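Local coordinates for protein lysin (Enterococcus phage IMEEF1, PDB 6IST) that probably cleaves the peptidoglycan of enterococcal cell walls through a calcium-binding CHAP domain of the cysteine-peptidase type, helping the phage to lyse its host, at residues Phe61-Thr66 with Gly134-Pro139. Sequence-based numbering, arbitrary orientation.
Sequences FQRIRT and GVIRPP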
loop_
_atom_site.group_PDB
_atom_site.type_symbol
_atom_site.label_atom_id
_atom_site.label_comp_id
_atom_site.label_asym_id
_atom_site.label_seq_id
_atom_site.Cartn_x
_atom_site.Cartn_y
_atom_site.Cartn_z
ATOM N N PHE C 61 4.165 -16.152 -3.802
ATOM C CA PHE C 61 3.468 -16.923 -4.835
ATOM C C PHE C 61 4.425 -17.714 -5.728
ATOM O O PHE C 61 5.523 -17.285 -6.030
ATOM C CB PHE C 61 2.604 -15.993 -5.726
ATOM C CG PHE C 61 1.320 -15.564 -5.089
ATOM C CD1 PHE C 61 1.318 -14.672 -4.016
ATOM C CD2 PHE C 61 0.105 -16.031 -5.564
ATOM C CE1 PHE C 61 0.132 -14.239 -3.432
ATOM C CE2 PHE C 61 -1.070 -15.655 -4.966
ATOM C CZ PHE C 61 -1.070 -14.762 -3.900
ATOM N N GLN C 62 4.012 -18.899 -6.125
ATOM C CA GLN C 62 4.751 -19.739 -7.035
ATOM C C GLN C 62 3.881 -20.051 -8.237
ATOM O O GLN C 62 2.668 -20.126 -8.146
ATOM C CB GLN C 62 5.105 -21.070 -6.410
ATOM C CG GLN C 62 6.066 -21.024 -5.218
ATOM C CD GLN C 62 6.041 -22.335 -4.469
ATOM O OE1 GLN C 62 5.793 -23.399 -5.055
ATOM N NE2 GLN C 62 6.268 -22.272 -3.168
ATOM N N ARG C 63 4.525 -20.236 -9.343
ATOM C CA ARG C 63 3.847 -20.645 -10.583
ATOM C C ARG C 63 4.539 -21.846 -11.150
ATOM O O ARG C 63 5.760 -21.886 -11.212
ATOM C CB ARG C 63 3.898 -19.462 -11.539
ATOM C CG ARG C 63 3.342 -19.715 -12.898
ATOM C CD ARG C 63 2.886 -18.444 -13.567
ATOM N NE ARG C 63 3.974 -17.504 -13.573
ATOM C CZ ARG C 63 3.860 -16.181 -13.673
ATOM N NH1 ARG C 63 2.702 -15.581 -13.705
ATOM N NH2 ARG C 63 4.955 -15.457 -13.583
ATOM N N ILE C 64 3.766 -22.858 -11.545
ATOM C CA ILE C 64 4.274 -24.135 -11.968
ATOM C C ILE C 64 3.542 -24.593 -13.220
ATOM O O ILE C 64 2.311 -24.711 -13.222
ATOM C CB ILE C 64 4.035 -25.234 -10.854
ATOM C CG1 ILE C 64 4.510 -24.741 -9.497
ATOM C CG2 ILE C 64 4.704 -26.546 -11.242
ATOM C CD1 ILE C 64 4.012 -25.507 -8.273
ATOM N N ARG C 65 4.288 -24.871 -14.272
ATOM C CA ARG C 65 3.767 -25.556 -15.448
ATOM C C ARG C 65 3.448 -26.988 -15.044
ATOM O O ARG C 65 4.286 -27.642 -14.458
ATOM C CB ARG C 65 4.825 -25.637 -16.527
ATOM C CG ARG C 65 4.742 -24.572 -17.568
ATOM C CD ARG C 65 4.297 -25.123 -18.910
ATOM N NE ARG C 65 3.152 -25.989 -18.784
ATOM C CZ ARG C 65 2.561 -26.617 -19.798
ATOM N NH1 ARG C 65 3.015 -26.459 -21.047
ATOM N NH2 ARG C 65 1.489 -27.395 -19.561
ATOM N N THR C 66 2.244 -27.467 -15.285
ATOM C CA THR C 66 1.903 -28.778 -14.812
ATOM C C THR C 66 1.770 -29.730 -15.982
ATOM O O THR C 66 1.008 -29.463 -16.898
ATOM C CB THR C 66 0.627 -28.787 -13.965
ATOM O OG1 THR C 66 -0.446 -28.205 -14.694
ATOM C CG2 THR C 66 0.830 -28.023 -12.635
ATOM N N GLY C 134 -1.035 -24.853 -16.264
ATOM C CA GLY C 134 -0.419 -24.962 -14.915
ATOM C C GLY C 134 -1.196 -24.291 -13.801
ATOM O O GLY C 134 -2.422 -24.076 -13.903
ATOM N N VAL C 135 -0.493 -23.915 -12.720
ATOM C CA VAL C 135 -1.077 -23.408 -11.558
ATOM C C VAL C 135 -0.335 -22.214 -11.029
ATOM O O VAL C 135 0.861 -22.077 -11.344
ATOM C CB VAL C 135 -1.174 -24.438 -10.444
ATOM C CG1 VAL C 135 -2.120 -25.544 -10.870
ATOM C CG2 VAL C 135 0.165 -24.927 -9.913
ATOM N N ILE C 136 -1.060 -21.338 -10.352
ATOM C CA ILE C 136 -0.442 -20.357 -9.402
ATOM C C ILE C 136 -0.776 -20.876 -8.055
ATOM O O ILE C 136 -1.946 -21.163 -7.765
ATOM C CB ILE C 136 -0.905 -18.935 -9.671
ATOM C CG1 ILE C 136 -0.255 -18.476 -10.937
ATOM C CG2 ILE C 136 -0.494 -17.999 -8.532
ATOM C CD1 ILE C 136 -0.797 -17.202 -11.571
ATOM N N ARG C 137 0.261 -21.098 -7.261
ATOM C CA ARG C 137 0.114 -21.589 -5.894
ATOM C C ARG C 137 0.304 -20.429 -4.916
ATOM O O ARG C 137 1.420 -19.906 -4.780
ATOM C CB ARG C 137 1.111 -22.703 -5.670
ATOM C CG ARG C 137 1.088 -23.235 -4.269
ATOM C CD ARG C 137 1.626 -24.648 -4.281
ATOM N NE ARG C 137 0.882 -25.460 -5.260
ATOM C CZ ARG C 137 1.337 -26.581 -5.843
ATOM N NH1 ARG C 137 2.537 -27.066 -5.523
ATOM N NH2 ARG C 137 0.595 -27.233 -6.721
ATOM N N PRO C 138 -0.786 -19.966 -4.290
ATOM C CA PRO C 138 -0.683 -18.881 -3.269
ATOM C C PRO C 138 0.020 -19.465 -2.038
ATOM O O PRO C 138 0.023 -20.715 -1.839
ATOM C CB PRO C 138 -2.122 -18.553 -2.890
ATOM C CG PRO C 138 -2.931 -19.074 -4.014
ATOM C CD PRO C 138 -2.192 -20.310 -4.528
ATOM N N PRO C 139 0.580 -18.604 -1.240
ATOM C CA PRO C 139 1.251 -19.012 0.015
ATOM C C PRO C 139 0.237 -19.215 1.153
ATOM O O PRO C 139 -0.249 -18.275 1.737
ATOM C CB PRO C 139 2.163 -17.852 0.293
ATOM C CG PRO C 139 1.520 -16.670 -0.294
ATOM C CD PRO C 139 0.634 -17.142 -1.412
HETATM O O HOH W 1 4.478 -26.111 -3.847
#
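Strands 62-65 and 134-137 run antiparallel with axes 4.7 Å apart, and four backbone hydrogen bonds join Q62 to R137 and I64 to V135, two to each pair. The bond from R137 N to Q62 O is the shortest, at 2.7 Å. On the face carrying Q62, I64, V135 and R137, branched I64 and V135 suit the extended backbone, and I64 CB meets V135 CG2 at 4.0 Å. R137 lays its guanidinium over I64 because its chain leaves the backbone with CG opposite N (chi1 177°) and then turns at chi3; I64 CD1 rests against one face, 3.5 Å from R137 NH1. A water lying in the guanidinium plane accepts from R137 NH1 and donates to Q62 OE1, while a salt bridge to D76 holds R137 NH2. Across the other face, R63 runs alongside I136, its CD 4.1 Å from I136 CG1, and its NH1 reaches the carbonyls of L52 and Q55. Beyond the paired residues, F61 presents one ring face to the prolines: P139 CD sits 3.7 Å from the ring centroid in a CH-pi contact, P138 CA makes a second, and I136 CG2 meets the ring edge in plane. Rigid prolines, lacking N-H, suit this point where strand pairing stops. Strand 62-65 is one of the two edge strands, within this chain, of the six-stranded antiparallel sheet in the CHAP domain; on its inner side strand 132-137 bonds onward to strand 77-80, where I136 packs against V77 and I79, and M37 and F41 of helix 29-41 cover the F61-proline end.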